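Local coordinates for phenylalanine--tRNA ligase beta subunit (Pyrococcus horikoshii, PDB 2CXI), which charges tRNA(Phe) with phenylalanine as part of an alpha2beta2 synthetase, the chain here being an N-terminal piece of the beta subunit with B3/4 and B5 domains, at residues 166-171 with 215-220; 285-290 with 319-324; 9-14 with 60-65; 91-96 with 154-159. One frame throughout, in Å; residues are numbered along the deposited sequence.

Interaction 1 (166-171 with 215-220); sequences APLGYK and IINSEF
E219 reaches from one loop into the turn P167 to Y170 of the other, and its side chain meets something at each step. CB lies 3.3 Å from Y170 O and also close to P167 O, packing on two carbonyls of the turn. CG, placed opposite the backbone N (chi1 176°), stays near Y170 O and covers one face of the F220 ring, above its centre. A bend at chi2 (69°) then turns the carboxylate toward the turn. There OE1 takes the N-H of G169 at 2.6 Å, nearly straight at 170°, though the donor stands above the carboxylate plane. OE2 is met on its anti side by K171, whose NZ forms a 2.6 Å salt bridge with it. Glutamate suits the place because its two oxygens can serve a backbone donor and a lysine at once. The bent K171 chain crosses F220 at about a right angle, with CD 3.6 Å from F220 CZ, while A166 CB sits at the ring's edge. E219 N to A166 O and L168 N to N217 O, both 2.9 Å, join the backbones in a single bridge of P167 with S218, and a water links A166 O to F220 N. Beyond them P167 CB rests 3.9 Å from I216 CG2, and both residues pack on I179 of helix 176-182. Within the B3/4 domain, P167 to Y170 form a type II beta turn, closed by Y170 N to P167 O and bound by E219; G169 takes the third position, whose positive phi would press a CB against the preceding carbonyl.

Interaction 2 (285-290 with 319-324); sequences VELDYI and GRAKLK
E286 and R320 stand on one face of an antiparallel strand pair and cross at a slant, their carboxylate and guanidinium planes 40° apart. The groups are therefore not coplanar: R320 NE reaches E286 OE2 at 2.9 Å from well above the carboxylate plane, and NH2 adds a weak bond to the same oxygen. Bends at chi2 in both chains bring the charges together, and R320 NH1 has a second acid in E284. On the other face the side chains are apolar. V285 CG1 lies 4.1 Å from A321 CB and equally close to L323 CD1, and L287 CD2 covers A321 CB from the helix side; the small alanine leaves room for both larger neighbours. V285 and A321 exchange backbone bonds, V285 N to A321 O (3.0 Å) and A321 N to V285 O (2.7 Å). Where the strand gives way to helix, with E286 as N-cap, G319 O receives L287 N at 2.7 Å and, through a water, D288 N. G319 has a positive phi (70°), which a residue with a CB would tolerate less well. Strand 320-325 runs between 281-286 and 313-317 in this B5 sheet; L287 packs on I303 of helix 300-309 and I316 of strand 313-317, while V285 and L323 meet I338 of helix 335-346.

Interaction 3 (9-14 with 60-65); sequences SDLERL and WSAEGV
The backbones of helix 8-15 and the first turn of helix 62-72 come closest at L11 and A62, whose CA atoms are 5.8 Å apart, a short distance consistent with the small side chain of A62. A62 CB is met by three side chains. L11 CD1 lies 3.8 Å from it and extends to V65 CG1, L14 CD1 touches it at 4.0 Å, and D10 OD2 sits 3.4 Å away. Leucine suits both places because its CD1 methyl reaches A62, lying near the CB and the carbonyl O. D10 carries the polar edge: CG trans to the backbone N (chi1 -174°) brings the carboxylate toward helix 62-72, while OD1 is gripped side-on by R13, through NE at 2.8 Å and NH2 at 3.0 Å, in the guanidinium plane. OD2 pairs with R257, which also bonds E63 and so probably offsets the like charges of D10 and E63. With an alanine in place of D10, R13 and R257 would probably each lose an acidic mate, keeping D115 and E63 respectively, and A62 CB a neighbour. S61, the N-cap of the second helix, donates through OG to E63 OE1 at 2.6 Å. Strand 3-7 lies alongside, V6 touching L11 and A62; strand 44-51 presents F47 to L11, and Q121 of helix 116-133 accepts from A62 N.

Interaction 4 (91-96 with 154-159); sequences VYVDEK and IYYKAA
Parallel beta pairing in the large mixed sheet, finished by an Asx turn at D94, joins strand 84-93 to strand 154-159. The backbone bonds alternate between the strands: Y92 N to I154 O, Y156 N to Y92 O (2.8 Å) and D94 N to Y156 O. As the first strand ends, D94 continues this pattern with its side chain: OD2 accepts A158 N at 3.0 Å, standing where a backbone carbonyl would be expected. Its other oxygen, OD1, takes K96 N from above the carboxylate plane, closing the turn, which brings K96 CB against A158 CB; aspartate's short, two-headed side chain suits the place, one oxygen serving each N-H. Were D94 replaced by an alanine, the N-H groups of A158 and K96 would probably lose these acceptors, leaving the turn less fixed. Y92 and Y155 lie side by side on one face, planes 20° apart but slid so that the rings hardly overlap, with Y92 CD2 3.4 Å from Y155 CE2; their hydroxyls both bond S18 of the second subunit. On the other face V93 CG1 packs 3.7 Å from Y156 CD2, beside Y106 of strand 103-110, and the Y156 hydroxyl bonds the backbone O of R101. One water donates to both D94 OD2, at 2.6 Å, and A158 O.

How the interactions relate
From the N terminus the contacts close one after another, none nesting in or crossing the next. Interaction 3 comes first, closing a loop of 45 residues and tying helix 8-15 to helix 62-72. Strand 84-93 follows that helix and opens interaction 4, which spans 57 residues and joins two parallel strands of the large mixed sheet. Interaction 1 follows soon after, bridging 43 residues between a loop and the edge of the same sheet, its nearest atoms about 9 Å from interaction 4. Interaction 2 closes last, over 28 residues inside the B5 domain, its centre about 51 Å from that of interaction 1 and on the other side of the chain's centre.

Interaction 1 (166-171 with 215-220)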
loop_
_atom_site.group_PDB
_atom_site.type_symbol
_atom_site.label_atom_id
_atom_site.label_comp_id
_atom_site.label_asym_id
_atom_site.label_seq_id
_atom_site.Cartn_x
_atom_site.Cartn_y
_atom_site.Cartn_z
ATOM N N ALA A 166 20.313 -19.407 -3.229
ATOM C CA ALA A 166 20.784 -20.570 -3.976
ATOM C C ALA A 166 21.012 -20.119 -5.404
ATOM O O ALA A 166 20.028 -19.805 -6.111
ATOM C CB ALA A 166 19.726 -21.702 -3.952
ATOM N N PRO A 167 22.277 -20.068 -5.832
ATOM C CA PRO A 167 22.568 -19.642 -7.213
ATOM C C PRO A 167 22.194 -20.760 -8.188
ATOM O O PRO A 167 22.058 -21.925 -7.780
ATOM C CB PRO A 167 24.077 -19.342 -7.189
ATOM C CG PRO A 167 24.636 -20.335 -6.125
ATOM C CD PRO A 167 23.505 -20.448 -5.085
ATOM N N LEU A 168 21.959 -20.383 -9.441
ATOM C CA LEU A 168 21.621 -21.297 -10.514
ATOM C C LEU A 168 22.572 -22.501 -10.535
ATOM O O LEU A 168 23.799 -22.339 -10.585
ATOM C CB LEU A 168 21.713 -20.591 -11.868
ATOM C CG LEU A 168 21.379 -21.446 -13.090
ATOM C CD1 LEU A 168 19.895 -21.541 -13.279
ATOM C CD2 LEU A 168 22.035 -20.881 -14.344
ATOM N N GLY A 169 21.958 -23.680 -10.536
ATOM C CA GLY A 169 22.650 -24.971 -10.567
ATOM C C GLY A 169 22.889 -25.572 -9.189
ATOM O O GLY A 169 23.472 -26.646 -9.102
ATOM N N TYR A 170 22.459 -24.886 -8.123
ATOM C CA TYR A 170 22.673 -25.340 -6.728
ATOM C C TYR A 170 21.348 -25.316 -5.955
ATOM O O TYR A 170 20.578 -24.350 -6.070
ATOM C CB TYR A 170 23.689 -24.453 -5.999
ATOM C CG TYR A 170 25.109 -24.554 -6.505
ATOM C CD1 TYR A 170 26.119 -25.147 -5.719
ATOM C CD2 TYR A 170 25.455 -24.075 -7.766
ATOM C CE1 TYR A 170 27.446 -25.223 -6.188
ATOM C CE2 TYR A 170 26.751 -24.156 -8.252
ATOM C CZ TYR A 170 27.742 -24.737 -7.463
ATOM O OH TYR A 170 29.022 -24.812 -7.955
ATOM N N LYS A 171 21.064 -26.366 -5.170
ATOM C CA LYS A 171 19.748 -26.487 -4.506
ATOM C C LYS A 171 19.698 -25.867 -3.119
ATOM O O LYS A 171 18.620 -25.748 -2.541
ATOM C CB LYS A 171 19.269 -27.950 -4.396
ATOM C CG LYS A 171 19.090 -28.662 -5.707
ATOM C CD LYS A 171 17.861 -28.140 -6.421
ATOM C CE LYS A 171 18.004 -28.187 -7.951
ATOM N NZ LYS A 171 16.830 -27.492 -8.602
ATOM N N ILE A 215 26.812 -11.387 -11.794
ATOM C CA ILE A 215 27.433 -12.695 -11.535
ATOM C C ILE A 215 26.558 -13.888 -11.949
ATOM O O ILE A 215 26.930 -14.643 -12.838
ATOM C CB ILE A 215 27.835 -12.800 -10.034
ATOM C CG1 ILE A 215 28.760 -11.622 -9.616
ATOM C CG2 ILE A 215 28.487 -14.207 -9.722
ATOM C CD1 ILE A 215 30.110 -11.490 -10.450
ATOM N N ILE A 216 25.376 -14.031 -11.349
ATOM C CA ILE A 216 24.542 -15.217 -11.582
ATOM C C ILE A 216 23.114 -14.953 -11.110
ATOM O O ILE A 216 22.901 -14.213 -10.138
ATOM C CB ILE A 216 25.137 -16.452 -10.798
ATOM C CG1 ILE A 216 24.516 -17.792 -11.251
ATOM C CG2 ILE A 216 25.125 -16.227 -9.258
ATOM C CD1 ILE A 216 24.918 -18.146 -12.683
ATOM N N ASN A 217 22.168 -15.597 -11.786
ATOM C CA ASN A 217 20.782 -15.634 -11.376
ATOM C C ASN A 217 20.511 -16.720 -10.319
ATOM O O ASN A 217 21.353 -17.619 -10.074
ATOM C CB ASN A 217 19.836 -15.779 -12.610
ATOM C CG ASN A 217 20.174 -16.977 -13.504
ATOM O OD1 ASN A 217 21.343 -17.397 -13.618
ATOM N ND2 ASN A 217 19.161 -17.500 -14.189
ATOM N N SER A 218 19.335 -16.666 -9.710
ATOM C CA SER A 218 19.003 -17.669 -8.725
ATOM C C SER A 218 18.473 -18.974 -9.353
ATOM O O SER A 218 17.943 -19.001 -10.489
ATOM C CB SER A 218 17.999 -17.117 -7.743
ATOM O OG SER A 218 16.753 -17.087 -8.371
ATOM N N GLU A 219 18.637 -20.059 -8.601
ATOM C CA GLU A 219 18.081 -21.371 -8.976
ATOM C C GLU A 219 16.527 -21.409 -8.923
ATOM O O GLU A 219 15.875 -22.028 -9.776
ATOM C CB GLU A 219 18.670 -22.455 -8.047
ATOM C CG GLU A 219 18.098 -23.851 -8.288
ATOM C CD GLU A 219 18.503 -24.479 -9.625
ATOM O OE1 GLU A 219 19.339 -23.967 -10.397
ATOM O OE2 GLU A 219 17.964 -25.543 -9.921
ATOM N N PHE A 220 15.943 -20.751 -7.935
ATOM C CA PHE A 220 14.515 -20.934 -7.660
ATOM C C PHE A 220 13.607 -19.739 -7.876
ATOM O O PHE A 220 12.378 -19.902 -7.942
ATOM C CB PHE A 220 14.337 -21.370 -6.217
ATOM C CG PHE A 220 14.993 -22.694 -5.906
ATOM C CD1 PHE A 220 14.433 -23.883 -6.362
ATOM C CD2 PHE A 220 16.187 -22.740 -5.156
ATOM C CE1 PHE A 220 15.048 -25.127 -6.079
ATOM C CE2 PHE A 220 16.808 -23.977 -4.867
ATOM C CZ PHE A 220 16.225 -25.163 -5.323
HETATM O O HOH W 1 17.292 -19.583 -5.381
#

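Interaction 2 (285-290 with 319-324)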
loop_
_atom_site.group_PDB
_atom_site.type_symbol
_atom_site.label_atom_id
_atom_site.label_comp_id
_atom_site.label_asym_id
_atom_site.label_seq_id
_atom_site.Cartn_x
_atom_site.Cartn_y
_atom_site.Cartn_z
ATOM N N VAL A 285 19.947 15.623 -42.161
ATOM C CA VAL A 285 20.983 15.600 -43.190
ATOM C C VAL A 285 20.516 16.374 -44.444
ATOM O O VAL A 285 19.353 16.311 -44.838
ATOM C CB VAL A 285 21.428 14.128 -43.557
ATOM C CG1 VAL A 285 20.348 13.411 -44.336
ATOM C CG2 VAL A 285 22.776 14.120 -44.305
ATOM N N GLU A 286 21.445 17.080 -45.070
ATOM C CA GLU A 286 21.185 17.747 -46.366
ATOM C C GLU A 286 21.233 16.689 -47.459
ATOM O O GLU A 286 22.228 15.996 -47.578
ATOM C CB GLU A 286 22.304 18.786 -46.620
ATOM C CG GLU A 286 22.243 19.986 -45.678
ATOM C CD GLU A 286 21.014 20.839 -45.939
ATOM O OE1 GLU A 286 20.375 20.669 -47.012
ATOM O OE2 GLU A 286 20.668 21.670 -45.069
ATOM N N LEU A 287 20.187 16.567 -48.276
ATOM C CA LEU A 287 20.177 15.522 -49.315
ATOM C C LEU A 287 21.267 15.708 -50.381
ATOM O O LEU A 287 21.729 14.746 -50.997
ATOM C CB LEU A 287 18.808 15.404 -49.958
ATOM C CG LEU A 287 17.761 14.920 -48.940
ATOM C CD1 LEU A 287 16.383 15.193 -49.438
ATOM C CD2 LEU A 287 17.925 13.448 -48.626
ATOM N N ASP A 288 21.702 16.947 -50.577
ATOM C CA ASP A 288 22.785 17.161 -51.537
ATOM C C ASP A 288 24.135 16.646 -50.995
ATOM O O ASP A 288 24.989 16.271 -51.778
ATOM C CB ASP A 288 22.826 18.597 -52.055
ATOM C CG ASP A 288 23.479 18.695 -53.435
ATOM O OD1 ASP A 288 22.929 18.193 -54.457
ATOM O OD2 ASP A 288 24.577 19.233 -53.568
ATOM N N TYR A 289 24.296 16.569 -49.666
ATOM C CA TYR A 289 25.464 15.910 -49.076
ATOM C C TYR A 289 25.500 14.438 -49.511
ATOM O O TYR A 289 26.534 13.929 -49.934
ATOM C CB TYR A 289 25.473 16.016 -47.558
ATOM C CG TYR A 289 26.526 15.157 -46.873
ATOM C CD1 TYR A 289 26.261 13.827 -46.488
ATOM C CD2 TYR A 289 27.770 15.698 -46.554
ATOM C CE1 TYR A 289 27.253 13.057 -45.851
ATOM C CE2 TYR A 289 28.754 14.943 -45.921
ATOM C CZ TYR A 289 28.487 13.635 -45.569
ATOM O OH TYR A 289 29.480 12.941 -44.930
ATOM N N ILE A 290 24.348 13.779 -49.436
ATOM C CA ILE A 290 24.235 12.393 -49.846
ATOM C C ILE A 290 24.595 12.187 -51.333
ATOM O O ILE A 290 25.375 11.265 -51.688
ATOM C CB ILE A 290 22.798 11.856 -49.525
ATOM C CG1 ILE A 290 22.492 11.945 -48.016
ATOM C CG2 ILE A 290 22.624 10.428 -50.043
ATOM C CD1 ILE A 290 23.304 11.010 -47.182
ATOM N N GLY A 319 15.243 20.371 -49.642
ATOM C CA GLY A 319 16.469 19.577 -49.791
ATOM C C GLY A 319 17.095 19.043 -48.502
ATOM O O GLY A 319 18.134 18.369 -48.546
ATOM N N ARG A 320 16.505 19.331 -47.349
ATOM C CA ARG A 320 17.035 18.701 -46.138
ATOM C C ARG A 320 16.094 17.765 -45.410
ATOM O O ARG A 320 14.903 18.046 -45.256
ATOM C CB ARG A 320 17.758 19.672 -45.207
ATOM C CG ARG A 320 16.925 20.543 -44.322
ATOM C CD ARG A 320 17.559 20.716 -42.935
ATOM N NE ARG A 320 19.021 20.578 -42.962
ATOM C CZ ARG A 320 19.798 20.562 -41.883
ATOM N NH1 ARG A 320 19.263 20.669 -40.677
ATOM N NH2 ARG A 320 21.110 20.431 -42.005
ATOM N N ALA A 321 16.640 16.607 -45.035
ATOM C CA ALA A 321 15.856 15.518 -44.496
ATOM C C ALA A 321 15.918 15.548 -42.967
ATOM O O ALA A 321 16.991 15.445 -42.363
ATOM C CB ALA A 321 16.348 14.190 -45.062
ATOM N N LYS A 322 14.755 15.737 -42.352
ATOM C CA LYS A 322 14.611 15.509 -40.911
ATOM C C LYS A 322 14.291 14.012 -40.708
ATOM O O LYS A 322 13.291 13.505 -41.209
ATOM C CB LYS A 322 13.502 16.395 -40.342
ATOM C CG LYS A 322 13.880 17.881 -40.193
ATOM C CD LYS A 322 12.739 18.658 -39.454
ATOM C CE LYS A 322 13.313 19.757 -38.562
ATOM N NZ LYS A 322 12.545 19.921 -37.249
ATOM N N LEU A 323 15.165 13.313 -39.994
ATOM C CA LEU A 323 15.071 11.841 -39.877
ATOM C C LEU A 323 14.705 11.444 -38.462
ATOM O O LEU A 323 15.118 12.108 -37.525
ATOM C CB LEU A 323 16.427 11.198 -40.177
ATOM C CG LEU A 323 17.067 11.606 -41.507
ATOM C CD1 LEU A 323 18.507 11.029 -41.578
ATOM C CD2 LEU A 323 16.183 11.124 -42.654
ATOM N N LYS A 324 13.947 10.359 -38.338
ATOM C CA LYS A 324 13.824 9.657 -37.070
ATOM C C LYS A 324 14.300 8.212 -37.312
ATOM O O LYS A 324 14.085 7.673 -38.378
ATOM C CB LYS A 324 12.376 9.666 -36.565
ATOM C CG LYS A 324 11.911 11.059 -36.118
ATOM C CD LYS A 324 10.535 11.013 -35.576
ATOM C CE LYS A 324 10.113 12.438 -35.225
ATOM N NZ LYS A 324 8.648 12.456 -35.069
HETATM O O HOH W 2 20.532 19.295 -49.903
#

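Interaction 3 (9-14 with 60-65)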
loop_
_atom_site.group_PDB
_atom_site.type_symbol
_atom_site.label_atom_id
_atom_site.label_comp_id
_atom_site.label_asym_id
_atom_site.label_seq_id
_atom_site.Cartn_x
_atom_site.Cartn_y
_atom_site.Cartn_z
ATOM N N SER A 9 13.802 -22.063 -39.651
ATOM C CA SER A 9 12.327 -21.962 -39.532
ATOM C C SER A 9 11.939 -20.804 -38.569
ATOM O O SER A 9 10.882 -20.173 -38.744
ATOM C CB SER A 9 11.699 -23.310 -39.101
ATOM O OG SER A 9 12.057 -23.615 -37.757
ATOM N N ASP A 10 12.792 -20.514 -37.590
ATOM C CA ASP A 10 12.530 -19.361 -36.686
ATOM C C ASP A 10 12.578 -18.072 -37.508
ATOM O O ASP A 10 11.671 -17.259 -37.432
ATOM C CB ASP A 10 13.514 -19.339 -35.525
ATOM C CG ASP A 10 13.202 -18.271 -34.485
ATOM O OD1 ASP A 10 12.017 -18.070 -34.177
ATOM O OD2 ASP A 10 14.099 -17.621 -33.885
ATOM N N LEU A 11 13.627 -17.885 -38.331
ATOM C CA LEU A 11 13.719 -16.710 -39.203
ATOM C C LEU A 11 12.514 -16.561 -40.126
ATOM O O LEU A 11 11.927 -15.456 -40.258
ATOM C CB LEU A 11 14.970 -16.853 -40.079
ATOM C CG LEU A 11 16.362 -16.295 -39.760
ATOM C CD1 LEU A 11 16.595 -15.208 -38.707
ATOM C CD2 LEU A 11 17.513 -17.291 -39.941
ATOM N N GLU A 12 12.126 -17.665 -40.764
ATOM C CA GLU A 12 11.018 -17.669 -41.705
ATOM C C GLU A 12 9.640 -17.378 -41.058
ATOM O O GLU A 12 8.838 -16.666 -41.666
ATOM C CB GLU A 12 11.020 -18.973 -42.537
ATOM C CG GLU A 12 12.287 -18.984 -43.413
ATOM C CD GLU A 12 12.531 -20.246 -44.219
ATOM O OE1 GLU A 12 11.992 -21.332 -43.874
ATOM O OE2 GLU A 12 13.285 -20.129 -45.236
ATOM N N ARG A 13 9.378 -17.899 -39.865
ATOM C CA ARG A 13 8.133 -17.512 -39.146
ATOM C C ARG A 13 8.147 -16.027 -38.816
ATOM O O ARG A 13 7.117 -15.369 -38.943
ATOM C CB ARG A 13 7.844 -18.397 -37.919
ATOM C CG ARG A 13 8.838 -18.343 -36.762
ATOM C CD ARG A 13 8.288 -18.848 -35.418
ATOM N NE ARG A 13 9.327 -18.966 -34.410
ATOM C CZ ARG A 13 9.193 -19.682 -33.292
ATOM N NH1 ARG A 13 8.053 -20.334 -33.037
ATOM N NH2 ARG A 13 10.189 -19.748 -32.422
ATOM N N LEU A 14 9.318 -15.480 -38.472
ATOM C CA LEU A 14 9.449 -14.061 -38.170
ATOM C C LEU A 14 9.274 -13.153 -39.410
ATOM O O LEU A 14 8.560 -12.137 -39.384
ATOM C CB LEU A 14 10.787 -13.796 -37.440
ATOM C CG LEU A 14 10.936 -14.352 -36.017
ATOM C CD1 LEU A 14 12.420 -14.298 -35.620
ATOM C CD2 LEU A 14 10.041 -13.544 -35.032
ATOM N N TRP A 60 22.087 -8.779 -33.796
ATOM C CA TRP A 60 22.732 -10.013 -33.324
ATOM C C TRP A 60 21.805 -11.096 -32.853
ATOM O O TRP A 60 22.168 -11.870 -31.944
ATOM C CB TRP A 60 23.752 -9.730 -32.211
ATOM C CG TRP A 60 24.797 -8.777 -32.558
ATOM C CD1 TRP A 60 25.161 -8.344 -33.812
ATOM C CD2 TRP A 60 25.641 -8.099 -31.637
ATOM N NE1 TRP A 60 26.173 -7.424 -33.711
ATOM C CE2 TRP A 60 26.484 -7.256 -32.383
ATOM C CE3 TRP A 60 25.765 -8.110 -30.227
ATOM C CZ2 TRP A 60 27.440 -6.431 -31.786
ATOM C CZ3 TRP A 60 26.708 -7.281 -29.644
ATOM C CH2 TRP A 60 27.538 -6.461 -30.430
ATOM N N SER A 61 20.599 -11.168 -33.428
ATOM C CA SER A 61 19.711 -12.273 -33.139
ATOM C C SER A 61 18.775 -12.489 -34.309
ATOM O O SER A 61 18.663 -11.620 -35.195
ATOM C CB SER A 61 18.873 -11.982 -31.862
ATOM O OG SER A 61 17.919 -10.965 -32.148
ATOM N N ALA A 62 18.024 -13.587 -34.251
ATOM C CA ALA A 62 17.029 -13.903 -35.307
ATOM C C ALA A 62 16.030 -12.774 -35.484
ATOM O O ALA A 62 15.620 -12.442 -36.612
ATOM C CB ALA A 62 16.271 -15.190 -34.969
ATOM N N GLU A 63 15.615 -12.191 -34.348
ATOM C CA GLU A 63 14.576 -11.154 -34.408
ATOM C C GLU A 63 15.078 -9.950 -35.205
ATOM O O GLU A 63 14.344 -9.377 -36.026
ATOM C CB GLU A 63 14.104 -10.713 -32.994
ATOM C CG GLU A 63 13.548 -11.848 -32.130
ATOM C CD GLU A 63 14.619 -12.622 -31.364
ATOM O OE1 GLU A 63 15.830 -12.381 -31.542
ATOM O OE2 GLU A 63 14.259 -13.475 -30.552
ATOM N N GLY A 64 16.309 -9.532 -34.914
ATOM C CA GLY A 64 16.897 -8.350 -35.549
ATOM C C GLY A 64 17.217 -8.594 -37.025
ATOM O O GLY A 64 17.043 -7.708 -37.874
ATOM N N VAL A 65 17.677 -9.810 -37.317
ATOM C CA VAL A 65 17.955 -10.228 -38.703
ATOM C C VAL A 65 16.674 -10.252 -39.582
ATOM O O VAL A 65 16.645 -9.702 -40.710
ATOM C CB VAL A 65 18.669 -11.596 -38.706
ATOM C CG1 VAL A 65 18.833 -12.137 -40.174
ATOM C CG2 VAL A 65 20.012 -11.470 -38.048
#

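Interaction 4 (91-96 with 154-159)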
loop_
_atom_site.group_PDB
_atom_site.type_symbol
_atom_site.label_atom_id
_atom_site.label_comp_id
_atom_site.label_asym_id
_atom_site.label_seq_id
_atom_site.Cartn_x
_atom_site.Cartn_y
_atom_site.Cartn_z
ATOM N N VAL A 91 10.764 -0.250 -9.525
ATOM C CA VAL A 91 12.045 -0.824 -9.084
ATOM C C VAL A 91 12.857 0.278 -8.403
ATOM O O VAL A 91 12.976 1.354 -8.936
ATOM C CB VAL A 91 12.868 -1.420 -10.273
ATOM C CG1 VAL A 91 14.220 -2.033 -9.798
ATOM C CG2 VAL A 91 12.005 -2.405 -11.035
ATOM N N TYR A 92 13.416 -0.025 -7.233
ATOM C CA TYR A 92 14.277 0.925 -6.522
ATOM C C TYR A 92 15.731 0.597 -6.739
ATOM O O TYR A 92 16.138 -0.552 -6.539
ATOM C CB TYR A 92 13.956 0.893 -5.031
ATOM C CG TYR A 92 12.525 1.289 -4.778
ATOM C CD1 TYR A 92 12.173 2.652 -4.688
ATOM C CD2 TYR A 92 11.507 0.315 -4.651
ATOM C CE1 TYR A 92 10.848 3.025 -4.464
ATOM C CE2 TYR A 92 10.174 0.693 -4.408
ATOM C CZ TYR A 92 9.870 2.053 -4.293
ATOM O OH TYR A 92 8.564 2.467 -4.092
ATOM N N VAL A 93 16.496 1.596 -7.183
ATOM C CA VAL A 93 17.965 1.467 -7.281
ATOM C C VAL A 93 18.714 2.168 -6.139
ATOM O O VAL A 93 18.661 3.403 -6.003
ATOM C CB VAL A 93 18.482 1.947 -8.675
ATOM C CG1 VAL A 93 20.014 1.787 -8.779
ATOM C CG2 VAL A 93 17.770 1.174 -9.754
ATOM N N ASP A 94 19.395 1.353 -5.333
ATOM C CA ASP A 94 20.142 1.800 -4.156
ATOM C C ASP A 94 21.306 2.744 -4.483
ATOM O O ASP A 94 22.202 2.413 -5.294
ATOM C CB ASP A 94 20.695 0.559 -3.470
ATOM C CG ASP A 94 21.184 0.815 -2.076
ATOM O OD1 ASP A 94 21.263 1.987 -1.614
ATOM O OD2 ASP A 94 21.524 -0.134 -1.373
ATOM N N GLU A 95 21.309 3.928 -3.861
ATOM C CA GLU A 95 22.408 4.876 -4.067
ATOM C C GLU A 95 23.723 4.318 -3.597
ATOM O O GLU A 95 24.779 4.715 -4.082
ATOM C CB GLU A 95 22.141 6.229 -3.387
ATOM C CG GLU A 95 22.075 6.194 -1.867
ATOM C CD GLU A 95 21.877 7.596 -1.275
ATOM O OE1 GLU A 95 22.098 8.609 -2.008
ATOM O OE2 GLU A 95 21.488 7.682 -0.083
ATOM N N LYS A 96 23.669 3.358 -2.688
ATOM C CA LYS A 96 24.879 2.733 -2.156
ATOM C C LYS A 96 25.586 1.880 -3.207
ATOM O O LYS A 96 26.731 1.453 -3.004
ATOM C CB LYS A 96 24.571 1.886 -0.936
ATOM C CG LYS A 96 24.034 2.692 0.263
ATOM C CD LYS A 96 24.281 1.876 1.541
ATOM C CE LYS A 96 23.288 2.271 2.655
ATOM N NZ LYS A 96 22.515 3.525 2.301
ATOM N N ILE A 154 10.381 -4.204 -6.805
ATOM C CA ILE A 154 11.687 -4.906 -6.918
ATOM C C ILE A 154 12.783 -3.949 -6.451
ATOM O O ILE A 154 12.677 -2.737 -6.671
ATOM C CB ILE A 154 11.944 -5.407 -8.394
ATOM C CG1 ILE A 154 10.761 -6.250 -8.911
ATOM C CG2 ILE A 154 13.283 -6.152 -8.479
ATOM C CD1 ILE A 154 10.437 -7.526 -8.119
ATOM N N TYR A 155 13.803 -4.489 -5.801
ATOM C CA TYR A 155 14.941 -3.716 -5.257
ATOM C C TYR A 155 16.265 -4.163 -5.860
ATOM O O TYR A 155 16.574 -5.319 -5.820
ATOM C CB TYR A 155 15.001 -3.918 -3.734
ATOM C CG TYR A 155 13.745 -3.425 -3.077
ATOM C CD1 TYR A 155 12.620 -4.234 -2.995
ATOM C CD2 TYR A 155 13.678 -2.115 -2.578
ATOM C CE1 TYR A 155 11.420 -3.763 -2.406
ATOM C CE2 TYR A 155 12.537 -1.638 -2.011
ATOM C CZ TYR A 155 11.409 -2.456 -1.920
ATOM O OH TYR A 155 10.270 -1.939 -1.328
ATOM N N TYR A 156 16.996 -3.229 -6.461
ATOM C CA TYR A 156 18.370 -3.456 -6.873
ATOM C C TYR A 156 19.246 -2.741 -5.814
ATOM O O TYR A 156 19.262 -1.500 -5.741
ATOM C CB TYR A 156 18.556 -2.903 -8.294
ATOM C CG TYR A 156 19.976 -2.952 -8.792
ATOM C CD1 TYR A 156 20.754 -4.105 -8.645
ATOM C CD2 TYR A 156 20.525 -1.851 -9.463
ATOM C CE1 TYR A 156 22.072 -4.132 -9.112
ATOM C CE2 TYR A 156 21.818 -1.888 -9.958
ATOM C CZ TYR A 156 22.583 -3.034 -9.756
ATOM O OH TYR A 156 23.879 -3.043 -10.205
ATOM N N LYS A 157 19.871 -3.521 -4.947
ATOM C CA LYS A 157 20.474 -2.983 -3.724
ATOM C C LYS A 157 21.916 -3.404 -3.447
ATOM O O LYS A 157 22.401 -4.410 -3.969
ATOM C CB LYS A 157 19.592 -3.335 -2.497
ATOM C CG LYS A 157 19.581 -4.848 -2.161
ATOM C CD LYS A 157 18.883 -5.066 -0.839
ATOM C CE LYS A 157 18.946 -6.546 -0.448
ATOM N NZ LYS A 157 18.982 -6.775 1.068
ATOM N N ALA A 158 22.586 -2.624 -2.593
ATOM C CA ALA A 158 23.880 -3.004 -2.065
ATOM C C ALA A 158 23.590 -3.952 -0.906
ATOM O O ALA A 158 22.922 -3.571 0.033
ATOM C CB ALA A 158 24.644 -1.751 -1.576
ATOM N N ALA A 159 24.070 -5.182 -1.019
ATOM C CA ALA A 159 23.878 -6.230 -0.017
ATOM C C ALA A 159 25.159 -6.579 0.759
ATOM O O ALA A 159 26.272 -6.585 0.203
ATOM C CB ALA A 159 23.350 -7.486 -0.694
HETATM O O HOH W 3 21.539 -1.319 0.894
#